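Local coordinates for protein HTH-type transcriptional regulator cbl (Escherichia coli K12, PDB 2FYI) that regulates transcription as a DNA-binding LysR-family protein and may serve as an accessory regulator of the cys regulon, represented here by its cofactor-binding domain, at residues 87-97 with 155-166; 114-125 with 140-151. One frame throughout, in Å; residues are numbered along the deposited sequence. Where two conformers were deposited one is given.

Interaction 1: 87-97 with 155-166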
loop_
_atom_site.group_PDB
_atom_site.type_symbol
_atom_site.label_atom_id
_atom_site.label_comp_id
_atom_site.label_asym_id
_atom_site.label_seq_id
_atom_site.Cartn_x
_atom_site.Cartn_y
_atom_site.Cartn_z
ATOM N N TRP A 87 7.982 -16.361 -8.564
ATOM C CA TRP A 87 6.897 -16.523 -7.607
ATOM C C TRP A 87 5.547 -16.661 -8.259
ATOM O O TRP A 87 5.360 -16.248 -9.410
ATOM C CB TRP A 87 6.857 -15.347 -6.677
ATOM C CG TRP A 87 6.569 -14.070 -7.336
ATOM C CD1 TRP A 87 7.469 -13.208 -7.865
ATOM C CD2 TRP A 87 5.275 -13.466 -7.514
ATOM N NE1 TRP A 87 6.828 -12.092 -8.357
ATOM C CE2 TRP A 87 5.480 -12.225 -8.150
ATOM C CE3 TRP A 87 3.963 -13.853 -7.190
ATOM C CZ2 TRP A 87 4.417 -11.363 -8.472
ATOM C CZ3 TRP A 87 2.913 -12.995 -7.509
ATOM C CH2 TRP A 87 3.148 -11.768 -8.149
ATOM N N HIS A 88 4.612 -17.236 -7.504
ATOM C CA HIS A 88 3.274 -17.533 -7.996
ATOM C C HIS A 88 2.214 -16.940 -7.108
ATOM O O HIS A 88 2.431 -16.709 -5.914
ATOM C CB HIS A 88 3.035 -19.024 -7.961
ATOM C CG HIS A 88 3.708 -19.775 -9.057
ATOM N ND1 HIS A 88 3.078 -20.071 -10.245
ATOM C CD2 HIS A 88 4.943 -20.317 -9.140
ATOM C CE1 HIS A 88 3.898 -20.753 -11.023
ATOM N NE2 HIS A 88 5.034 -20.917 -10.374
ATOM N N HIS A 89 1.031 -16.746 -7.671
ATOM C CA HIS A 89 -0.102 -16.348 -6.848
ATOM C C HIS A 89 -0.672 -17.537 -6.115
ATOM O O HIS A 89 -0.665 -18.673 -6.613
ATOM C CB HIS A 89 -1.201 -15.758 -7.697
ATOM C CG HIS A 89 -0.838 -14.460 -8.328
ATOM N ND1 HIS A 89 -0.557 -14.343 -9.672
ATOM C CD2 HIS A 89 -0.702 -13.224 -7.800
ATOM C CE1 HIS A 89 -0.265 -13.086 -9.945
ATOM N NE2 HIS A 89 -0.352 -12.385 -8.827
ATOM N N SER A 90 -1.197 -17.294 -4.934
ATOM C CA SER A 90 -1.999 -18.327 -4.348
ATOM C C SER A 90 -3.375 -17.804 -3.904
ATOM O O SER A 90 -3.677 -16.615 -4.020
ATOM C CB SER A 90 -1.227 -19.121 -3.293
ATOM O OG SER A 90 -1.007 -18.377 -2.120
ATOM N N LEU A 91 -4.246 -18.708 -3.474
ATOM C CA LEU A 91 -5.640 -18.339 -3.257
ATOM C C LEU A 91 -5.853 -18.230 -1.769
ATOM O O LEU A 91 -5.560 -19.165 -1.029
ATOM C CB LEU A 91 -6.571 -19.381 -3.892
ATOM C CG LEU A 91 -8.069 -19.067 -3.889
ATOM C CD1 LEU A 91 -8.334 -17.778 -4.594
ATOM C CD2 LEU A 91 -8.859 -20.147 -4.551
ATOM N N LEU A 92 -6.328 -17.075 -1.321
ATOM C CA LEU A 92 -6.548 -16.844 0.122
ATOM C C LEU A 92 -8.039 -16.879 0.491
ATOM O O LEU A 92 -8.820 -16.079 0.003
ATOM C CB LEU A 92 -5.920 -15.512 0.539
ATOM C CG LEU A 92 -5.946 -15.097 2.014
ATOM C CD1 LEU A 92 -5.134 -16.051 2.833
ATOM C CD2 LEU A 92 -5.423 -13.674 2.194
ATOM N N VAL A 93 -8.445 -17.810 1.333
ATOM C CA VAL A 93 -9.879 -17.953 1.634
ATOM C C VAL A 93 -10.137 -18.150 3.111
ATOM O O VAL A 93 -9.258 -18.587 3.829
ATOM C CB VAL A 93 -10.510 -19.167 0.936
ATOM C CG1 VAL A 93 -10.398 -19.010 -0.554
ATOM C CG2 VAL A 93 -9.856 -20.453 1.389
ATOM N N PRO A 94 -11.337 -17.810 3.589
ATOM C CA PRO A 94 -11.652 -18.078 4.994
ATOM C C PRO A 94 -11.639 -19.564 5.343
ATOM O O PRO A 94 -11.858 -20.406 4.477
ATOM C CB PRO A 94 -13.060 -17.509 5.156
ATOM C CG PRO A 94 -13.249 -16.596 4.017
ATOM C CD PRO A 94 -12.438 -17.120 2.900
ATOM N N HIS A 95 -11.394 -19.864 6.617
ATOM C CA HIS A 95 -11.225 -21.248 7.087
ATOM C C HIS A 95 -12.304 -22.221 6.612
ATOM O O HIS A 95 -12.002 -23.384 6.306
ATOM C CB HIS A 95 -11.091 -21.335 8.624
ATOM C CG HIS A 95 -9.673 -21.397 9.117
ATOM N ND1 HIS A 95 -8.653 -21.983 8.396
ATOM C CD2 HIS A 95 -9.111 -20.970 10.276
ATOM C CE1 HIS A 95 -7.522 -21.894 9.076
ATOM N NE2 HIS A 95 -7.772 -21.280 10.219
ATOM N N ASP A 96 -13.552 -21.769 6.560
ATOM C CA ASP A 96 -14.628 -22.689 6.279
ATOM C C ASP A 96 -15.309 -22.447 4.930
ATOM O O ASP A 96 -16.504 -22.718 4.782
ATOM C CB ASP A 96 -15.614 -22.742 7.468
ATOM C CG ASP A 96 -15.298 -23.954 8.510
ATOM O OD1 ASP A 96 -14.107 -24.420 8.625
ATOM O OD2 ASP A 96 -16.251 -24.451 9.226
ATOM N N HIS A 97 -14.536 -21.994 3.934
ATOM C CA HIS A 97 -15.066 -21.606 2.628
ATOM C C HIS A 97 -15.259 -22.814 1.722
ATOM O O HIS A 97 -14.420 -23.735 1.696
ATOM C CB HIS A 97 -14.113 -20.583 2.001
ATOM C CG HIS A 97 -14.683 -19.848 0.831
ATOM N ND1 HIS A 97 -14.811 -20.415 -0.419
ATOM C CD2 HIS A 97 -15.121 -18.573 0.710
ATOM C CE1 HIS A 97 -15.331 -19.528 -1.250
ATOM N NE2 HIS A 97 -15.531 -18.402 -0.591
ATOM N N VAL A 155 -10.793 -10.147 2.637
ATOM C CA VAL A 155 -11.107 -11.568 2.606
ATOM C C VAL A 155 -11.592 -11.937 3.997
ATOM O O VAL A 155 -12.597 -12.630 4.175
ATOM C CB VAL A 155 -9.879 -12.418 2.235
ATOM C CG1 VAL A 155 -10.128 -13.885 2.543
ATOM C CG2 VAL A 155 -9.456 -12.186 0.762
ATOM N N ALA A 156 -10.879 -11.440 4.994
ATOM C CA ALA A 156 -11.268 -11.655 6.376
ATOM C C ALA A 156 -12.657 -11.093 6.623
ATOM O O ALA A 156 -13.435 -11.696 7.315
ATOM C CB ALA A 156 -10.278 -11.018 7.299
ATOM N N LEU A 157 -12.980 -9.948 6.040
ATOM C CA LEU A 157 -14.254 -9.300 6.268
ATOM C C LEU A 157 -15.418 -10.051 5.665
ATOM O O LEU A 157 -16.537 -9.877 6.108
ATOM C CB LEU A 157 -14.243 -7.927 5.642
ATOM C CG LEU A 157 -15.301 -7.009 6.220
ATOM C CD1 LEU A 157 -14.886 -6.642 7.623
ATOM C CD2 LEU A 157 -15.386 -5.759 5.376
ATOM N N GLY A 158 -15.188 -10.854 4.634
ATOM C CA GLY A 158 -16.278 -11.518 3.980
ATOM C C GLY A 158 -16.590 -11.050 2.576
ATOM O O GLY A 158 -17.388 -11.672 1.877
ATOM N N LEU A 159 -15.958 -9.979 2.118
ATOM C CA LEU A 159 -16.256 -9.430 0.798
ATOM C C LEU A 159 -16.080 -10.379 -0.394
ATOM O O LEU A 159 -16.762 -10.176 -1.404
ATOM C CB LEU A 159 -15.403 -8.214 0.566
ATOM C CG LEU A 159 -15.878 -7.275 -0.527
ATOM C CD1 LEU A 159 -17.173 -6.571 -0.097
ATOM C CD2 LEU A 159 -14.773 -6.267 -0.813
ATOM N N GLY A 160 -15.187 -11.379 -0.284
ATOM C CA GLY A 160 -14.791 -12.248 -1.408
ATOM C C GLY A 160 -13.522 -13.090 -1.166
ATOM O O GLY A 160 -12.995 -13.139 -0.059
ATOM N N ILE A 161 -13.009 -13.774 -2.170
ATOM C CA ILE A 161 -11.754 -14.499 -1.983
ATOM C C ILE A 161 -10.574 -13.743 -2.618
ATOM O O ILE A 161 -10.771 -12.827 -3.429
ATOM C CB ILE A 161 -11.828 -15.892 -2.605
ATOM C CG1 ILE A 161 -11.990 -15.769 -4.119
ATOM C CG2 ILE A 161 -12.954 -16.675 -1.996
ATOM C CD1 ILE A 161 -12.479 -16.986 -4.794
ATOM N N GLY A 162 -9.350 -14.112 -2.269
ATOM C CA GLY A 162 -8.215 -13.312 -2.707
ATOM C C GLY A 162 -7.212 -14.074 -3.532
ATOM O O GLY A 162 -6.932 -15.253 -3.271
ATOM N N LEU A 163 -6.673 -13.412 -4.549
ATOM C CA LEU A 163 -5.481 -13.920 -5.220
ATOM C C LEU A 163 -4.308 -13.080 -4.759
ATOM O O LEU A 163 -4.281 -11.875 -5.001
ATOM C CB LEU A 163 -5.651 -13.865 -6.731
ATOM C CG LEU A 163 -6.538 -15.037 -7.177
ATOM C CD1 LEU A 163 -7.000 -14.884 -8.580
ATOM C CD2 LEU A 163 -5.806 -16.345 -7.044
ATOM N N VAL A 164 -3.376 -13.687 -4.031
ATOM C CA VAL A 164 -2.226 -12.956 -3.495
ATOM C C VAL A 164 -0.918 -13.640 -3.836
ATOM O O VAL A 164 -0.858 -14.854 -3.927
ATOM C CB VAL A 164 -2.283 -12.826 -1.972
ATOM C CG1 VAL A 164 -3.446 -12.025 -1.578
ATOM C CG2 VAL A 164 -2.382 -14.184 -1.330
ATOM N N ALA A 165 0.122 -12.840 -4.028
ATOM C CA ALA A 165 1.500 -13.322 -4.100
ATOM C C ALA A 165 1.770 -14.350 -2.993
ATOM O O ALA A 165 1.465 -14.090 -1.847
ATOM C CB ALA A 165 2.427 -12.136 -3.946
ATOM N N GLU A 166 2.356 -15.500 -3.310
ATOM C CA GLU A 166 2.522 -16.531 -2.279
ATOM C C GLU A 166 3.390 -16.086 -1.083
ATOM O O GLU A 166 3.201 -16.534 0.048
ATOM C CB GLU A 166 3.065 -17.825 -2.885
ATOM C CG GLU A 166 4.430 -17.637 -3.571
ATOM C CD GLU A 166 5.069 -18.932 -4.124
ATOM O OE1 GLU A 166 5.867 -18.835 -5.082
ATOM O OE2 GLU A 166 4.785 -20.032 -3.605
#

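Interaction 2: 114-125 with 140-151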
loop_
_atom_site.group_PDB
_atom_site.type_symbol
_atom_site.label_atom_id
_atom_site.label_comp_id
_atom_site.label_asym_id
_atom_site.label_seq_id
_atom_site.Cartn_x
_atom_site.Cartn_y
_atom_site.Cartn_z
ATOM N N PRO A 114 -16.595 -13.750 -6.003
ATOM C CA PRO A 114 -16.051 -12.380 -5.978
ATOM C C PRO A 114 -14.526 -12.362 -5.753
ATOM O O PRO A 114 -14.078 -12.911 -4.779
ATOM C CB PRO A 114 -16.794 -11.746 -4.776
ATOM C CG PRO A 114 -18.044 -12.531 -4.661
ATOM C CD PRO A 114 -17.657 -13.939 -4.999
ATOM N N LEU A 115 -13.732 -11.765 -6.631
ATOM C CA LEU A 115 -12.284 -11.736 -6.388
ATOM C C LEU A 115 -11.799 -10.452 -5.780
ATOM O O LEU A 115 -12.301 -9.353 -6.097
ATOM C CB LEU A 115 -11.497 -11.893 -7.647
ATOM C CG LEU A 115 -11.638 -13.293 -8.178
ATOM C CD1 LEU A 115 -10.606 -13.505 -9.307
ATOM C CD2 LEU A 115 -11.469 -14.293 -7.026
ATOM N N ILE A 116 -10.794 -10.591 -4.922
ATOM C CA ILE A 116 -10.121 -9.458 -4.358
ATOM C C ILE A 116 -8.686 -9.640 -4.746
ATOM O O ILE A 116 -8.018 -10.553 -4.290
ATOM C CB ILE A 116 -10.234 -9.437 -2.852
ATOM C CG1 ILE A 116 -11.681 -9.565 -2.436
ATOM C CG2 ILE A 116 -9.639 -8.157 -2.277
ATOM C CD1 ILE A 116 -11.778 -9.822 -0.990
ATOM N N THR A 117 -8.207 -8.778 -5.622
ATOM C CA THR A 117 -6.871 -8.967 -6.145
ATOM C C THR A 117 -6.229 -7.666 -6.583
ATOM O O THR A 117 -6.833 -6.600 -6.440
ATOM C CB THR A 117 -6.846 -9.992 -7.264
ATOM O OG1 THR A 117 -5.520 -10.492 -7.372
ATOM C CG2 THR A 117 -7.248 -9.384 -8.563
ATOM N N TYR A 118 -5.002 -7.760 -7.086
ATOM C CA TYR A 118 -4.243 -6.571 -7.466
ATOM C C TYR A 118 -4.862 -5.867 -8.651
ATOM O O TYR A 118 -5.467 -6.484 -9.499
ATOM C CB TYR A 118 -2.793 -6.937 -7.789
ATOM C CG TYR A 118 -2.146 -7.702 -6.674
ATOM C CD1 TYR A 118 -1.863 -9.058 -6.823
ATOM C CD2 TYR A 118 -1.866 -7.087 -5.460
ATOM C CE1 TYR A 118 -1.296 -9.784 -5.799
ATOM C CE2 TYR A 118 -1.299 -7.796 -4.435
ATOM C CZ TYR A 118 -1.022 -9.156 -4.611
ATOM O OH TYR A 118 -0.449 -9.895 -3.601
ATOM N N ARG A 119 -4.698 -4.563 -8.714
ATOM C CA ARG A 119 -5.173 -3.820 -9.843
ATOM C C ARG A 119 -4.297 -4.124 -11.078
ATOM O O ARG A 119 -3.202 -4.618 -10.943
ATOM C CB ARG A 119 -5.098 -2.353 -9.495
ATOM C CG ARG A 119 -3.992 -1.689 -10.219
ATOM C CD ARG A 119 -3.516 -0.447 -9.552
ATOM N NE ARG A 119 -4.551 0.556 -9.353
ATOM C CZ ARG A 119 -4.258 1.829 -9.162
ATOM N NH1 ARG A 119 -2.984 2.194 -9.196
ATOM N NH2 ARG A 119 -5.207 2.725 -8.948
ATOM N N GLN A 120 -4.771 -3.821 -12.281
ATOM C CA GLN A 120 -4.011 -4.130 -13.491
ATOM C C GLN A 120 -2.729 -3.381 -13.465
ATOM O O GLN A 120 -2.704 -2.239 -13.046
ATOM C CB GLN A 120 -4.760 -3.712 -14.740
ATOM C CG GLN A 120 -6.219 -4.036 -14.674
ATOM C CD GLN A 120 -6.792 -4.357 -16.035
ATOM O OE1 GLN A 120 -7.022 -3.466 -16.861
ATOM N NE2 GLN A 120 -7.028 -5.634 -16.279
ATOM N N GLY A 121 -1.666 -4.027 -13.930
ATOM C CA GLY A 121 -0.360 -3.406 -13.993
ATOM C C GLY A 121 0.530 -3.756 -12.821
ATOM O O GLY A 121 1.729 -3.458 -12.839
ATOM N N ILE A 122 -0.031 -4.386 -11.794
ATOM C CA ILE A 122 0.740 -4.616 -10.575
ATOM C C ILE A 122 0.559 -5.985 -9.905
ATOM O O ILE A 122 -0.532 -6.568 -9.884
ATOM C CB ILE A 122 0.529 -3.495 -9.521
ATOM C CG1 ILE A 122 -0.888 -3.539 -8.947
ATOM C CG2 ILE A 122 0.835 -2.140 -10.111
ATOM C CD1 ILE A 122 -0.906 -3.461 -7.482
ATOM N N THR A 123 1.666 -6.455 -9.339
ATOM C CA THR A 123 1.808 -7.789 -8.756
ATOM C C THR A 123 1.182 -8.946 -9.556
ATOM O O THR A 123 0.382 -9.748 -9.058
ATOM C CB THR A 123 1.427 -7.745 -7.272
ATOM O OG1 THR A 123 2.117 -6.642 -6.693
ATOM C CG2 THR A 123 1.893 -8.979 -6.530
ATOM N N GLY A 124 1.562 -8.991 -10.825
ATOM C CA GLY A 124 1.279 -10.124 -11.680
ATOM C C GLY A 124 -0.157 -10.305 -12.091
ATOM O O GLY A 124 -0.566 -11.398 -12.419
ATOM N N ARG A 125 -0.917 -9.225 -12.087
ATOM C CA ARG A 125 -2.352 -9.280 -12.332
ATOM C C ARG A 125 -2.628 -9.895 -13.689
ATOM O O ARG A 125 -3.646 -10.574 -13.895
ATOM C CB ARG A 125 -2.945 -7.871 -12.238
ATOM C CG ARG A 125 -4.319 -7.737 -12.804
ATOM C CD ARG A 125 -5.342 -8.584 -12.058
ATOM N NE ARG A 125 -6.596 -8.498 -12.793
ATOM C CZ ARG A 125 -7.508 -7.540 -12.639
ATOM N NH1 ARG A 125 -7.377 -6.588 -11.725
ATOM N NH2 ARG A 125 -8.569 -7.544 -13.409
ATOM N N ASP A 140 -14.498 -11.644 -11.745
ATOM C CA ASP A 140 -15.249 -10.643 -11.026
ATOM C C ASP A 140 -14.364 -9.940 -10.001
ATOM O O ASP A 140 -14.165 -10.426 -8.890
ATOM C CB ASP A 140 -16.406 -11.272 -10.263
ATOM C CG ASP A 140 -17.198 -10.221 -9.491
ATOM O OD1 ASP A 140 -16.722 -9.044 -9.467
ATOM O OD2 ASP A 140 -18.283 -10.544 -8.931
ATOM N N ILE A 141 -13.841 -8.787 -10.355
ATOM C CA ILE A 141 -13.046 -8.042 -9.414
ATOM C C ILE A 141 -13.972 -7.213 -8.534
ATOM O O ILE A 141 -14.587 -6.240 -8.985
ATOM C CB ILE A 141 -12.147 -7.100 -10.123
ATOM C CG1 ILE A 141 -11.315 -7.858 -11.167
ATOM C CG2 ILE A 141 -11.331 -6.377 -9.112
ATOM C CD1 ILE A 141 -10.274 -8.741 -10.605
ATOM N N VAL A 142 -14.084 -7.587 -7.270
ATOM C CA VAL A 142 -14.963 -6.856 -6.397
ATOM C C VAL A 142 -14.134 -5.847 -5.593
ATOM O O VAL A 142 -14.673 -4.904 -5.031
ATOM C CB VAL A 142 -15.720 -7.826 -5.492
ATOM C CG1 VAL A 142 -14.927 -8.087 -4.251
ATOM C CG2 VAL A 142 -17.025 -7.262 -5.131
ATOM N N LEU A 143 -12.828 -6.059 -5.532
ATOM C CA LEU A 143 -11.941 -5.080 -4.959
ATOM C C LEU A 143 -10.617 -5.144 -5.666
ATOM O O LEU A 143 -10.016 -6.205 -5.774
ATOM C CB LEU A 143 -11.735 -5.291 -3.455
ATOM C CG LEU A 143 -10.846 -4.283 -2.689
ATOM C CD1 LEU A 143 -11.086 -4.373 -1.217
ATOM C CD2 LEU A 143 -9.368 -4.471 -2.941
ATOM N N SER A 144 -10.153 -4.002 -6.158
ATOM C CA SER A 144 -8.885 -4.003 -6.859
ATOM C C SER A 144 -7.894 -3.245 -5.992
ATOM O O SER A 144 -8.131 -2.107 -5.601
ATOM C CB SER A 144 -9.014 -3.436 -8.265
ATOM O OG SER A 144 -8.680 -2.079 -8.273
ATOM N N ALA A 145 -6.803 -3.926 -5.661
ATOM C CA ALA A 145 -5.929 -3.527 -4.573
ATOM C C ALA A 145 -4.566 -3.056 -5.083
ATOM O O ALA A 145 -4.080 -3.503 -6.118
ATOM C CB ALA A 145 -5.760 -4.702 -3.601
ATOM N N GLN A 146 -3.957 -2.143 -4.345
ATOM C CA GLN A 146 -2.574 -1.801 -4.565
ATOM C C GLN A 146 -1.601 -2.668 -3.787
ATOM O O GLN A 146 -0.415 -2.599 -4.052
ATOM C CB GLN A 146 -2.324 -0.352 -4.243
ATOM C CG GLN A 146 -2.291 0.444 -5.458
ATOM C CD GLN A 146 -2.828 1.820 -5.247
ATOM O OE1 GLN A 146 -2.502 2.505 -4.262
ATOM N NE2 GLN A 146 -3.673 2.257 -6.179
ATOM N N ASP A 147 -2.080 -3.486 -2.847
ATOM C CA ASP A 147 -1.181 -4.326 -2.041
ATOM C C ASP A 147 -1.860 -5.497 -1.317
ATOM O O ASP A 147 -3.069 -5.547 -1.194
ATOM C CB ASP A 147 -0.464 -3.447 -1.037
ATOM C CG ASP A 147 -1.405 -2.896 0.022
ATOM O OD1 ASP A 147 -1.727 -1.671 -0.045
ATOM O OD2 ASP A 147 -1.835 -3.696 0.915
ATOM N N SER A 148 -1.080 -6.431 -0.808
ATOM C CA SER A 148 -1.646 -7.643 -0.224
ATOM C C SER A 148 -2.304 -7.492 1.132
ATOM O O SER A 148 -2.998 -8.379 1.544
ATOM C CB SER A 148 -0.574 -8.724 -0.114
ATOM O OG SER A 148 0.235 -8.774 -1.302
ATOM N N ASP A 149 -2.089 -6.398 1.849
ATOM C CA ASP A 149 -2.665 -6.287 3.192
ATOM C C ASP A 149 -4.110 -5.850 3.117
ATOM O O ASP A 149 -4.957 -6.329 3.886
ATOM C CB ASP A 149 -1.848 -5.352 4.064
ATOM C CG ASP A 149 -0.443 -5.892 4.316
ATOM O OD1 ASP A 149 -0.301 -7.003 4.898
ATOM O OD2 ASP A 149 0.548 -5.235 3.907
ATOM N N VAL A 150 -4.400 -4.951 2.176
ATOM C CA VAL A 150 -5.775 -4.637 1.874
ATOM C C VAL A 150 -6.515 -5.940 1.494
ATOM O O VAL A 150 -7.562 -6.268 2.080
ATOM C CB VAL A 150 -5.862 -3.566 0.796
ATOM C CG1 VAL A 150 -7.299 -3.369 0.336
ATOM C CG2 VAL A 150 -5.337 -2.300 1.332
ATOM N N ILE A 151 -5.960 -6.710 0.566
ATOM C CA ILE A 151 -6.572 -7.978 0.244
ATOM C C ILE A 151 -6.845 -8.806 1.482
ATOM O O ILE A 151 -7.946 -9.348 1.628
ATOM C CB ILE A 151 -5.756 -8.790 -0.747
ATOM C CG1 ILE A 151 -5.526 -7.974 -2.021
ATOM C CG2 ILE A 151 -6.493 -10.041 -1.144
ATOM C CD1 ILE A 151 -4.568 -8.602 -3.022
HETATM O O HOH W 1 -6.602 -0.098 -7.954
#

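Interaction 1: 87-97 with 155-166
Ser90 and Val164 exchange two backbone hydrogen bonds, and Leu92 and Gly162 exchange two more, so strands 89-94 and 161-165 form an antiparallel ladder. The bond from Ser90 N to Val164 O is 2.7 Å. That from Leu92 N to Gly162 O is nearly straight, with 172° at the hydrogen. His89-Ala165 and Leu91-Leu163 are the non-hydrogen-bonded pairs.

Glu166 continues the polar grip past the strand end. Its N donates to His88 O at 2.9 Å. Its CG sits between its own N and carbonyl carbon (chi1 59°), and from there the extended chain runs back to His88. Glu166 OE1 accepts His88 N at 3.2 Å, met from above the carboxylate plane. OE2 forms a salt bridge with Arg183, so the carboxylate ties two parts of the chain together.

Apolar contacts lie on both faces. On one, Leu91 CD1 reaches Leu163 CD2 at 3.8 Å, the two side chains crossing at a slant. Nearby, Val93 and Ile161 run side by side, and Ile161 CG2 also meets the His97 ring. On the other face, Leu92 CB meets Val164 CG2 at 4.2 Å, and Val155 CG1 packs against Leu92 CG and Pro94 CD. Gly162 has no side chain, which leaves room there for Val155 CG2.

Aromatic contacts lie at the Ala165 end of the ladder. Trp87 CZ3 lies 3.7 Å from Ala165 CB. Trp87 CZ3 also sits over one face of the His89 ring, toward its rim, while Trp87 NE1 bonds Ser70 OG.

In this LysR-type domain, strand 161-165 lies between strands 79-94 and 115-118, and strand 177-180 pairs with the other edge of 79-94. Helix 148-157 covers the face carrying Leu92 and Val164, with Lys152 on Leu92 and Ile151 on Val164.

Interaction 2: 114-125 with 140-151
Leu115 and Ile141 begin the parallel pairing of a beta-alpha-beta unit made of strand 115-118, helix 125-134 and strand 141-145. Leu115 N bonds Asp140 O at 2.7 Å. A beta bulge follows: Leu115 O takes a firm bond from Val142 N and a weak one from Leu143 N. The chain turns a corner at Val142, whose CG1 comes against Ile116 CG1.

Ile116 is the main bump on one face. With chi1 at -52°, Ile116 CG2 is anti to the backbone N and fits between Leu143 CB (3.7 Å) and Ile151 CG2 (3.8 Å), where strand and helix meet. On the other face, Ile141 CD1 fills the hollow beside Thr117 CG2, 3.4 Å above the plane of the Arg125 guanidinium. That group is held by NH1, which donates almost in its own plane to Tyr118 O, and by NE, which pairs with Asp129. With an alanine in place of Arg125, Tyr118 O and the Asp129 carboxylate would probably lose these partners, and a gap would open beside Ile141 CD1.

Arg119 and Asp140 form salt bridges with Glu54 and Arg44 of the second subunit. Leu143 and Ser144 pair with a strand there, so the sheet crosses the interface.

The Tyr118 ring is sandwiched. Thr123 CB sits over the centre of one face, and Ile151 CD1 makes a CH-pi contact with the other, 4.0 Å from the centroid. Asp147 is the N-cap of helix 148-157, its OD2 accepting from Asp149 N and Val150 N. At the ring's hydroxyl end, Tyr118 OH and Ser148 OG share a 2.6 Å hydrogen bond.

Interactions 1 and 2 are consecutive parts of one sheet, with centres about 11 Å apart. Strand 161-165 of interaction 1 runs parallel to strand 115-118 of interaction 2, and Ile161 O and Ile116 N, 2.7 Å apart, probably form a hydrogen bond. Helix 148-157 serves both contacts. A second link is His89 NE2 to Thr123 O, also 2.7 Å. Tyr118 OH, besides its serine partner, bonds Ala165 N. Both contacts touch the second subunit. Together they build part of one lobe of a periplasmic-binding-protein-like domain. In relatives the cofactor binds in the cleft between two such lobes, but neither contact includes a bound ligand.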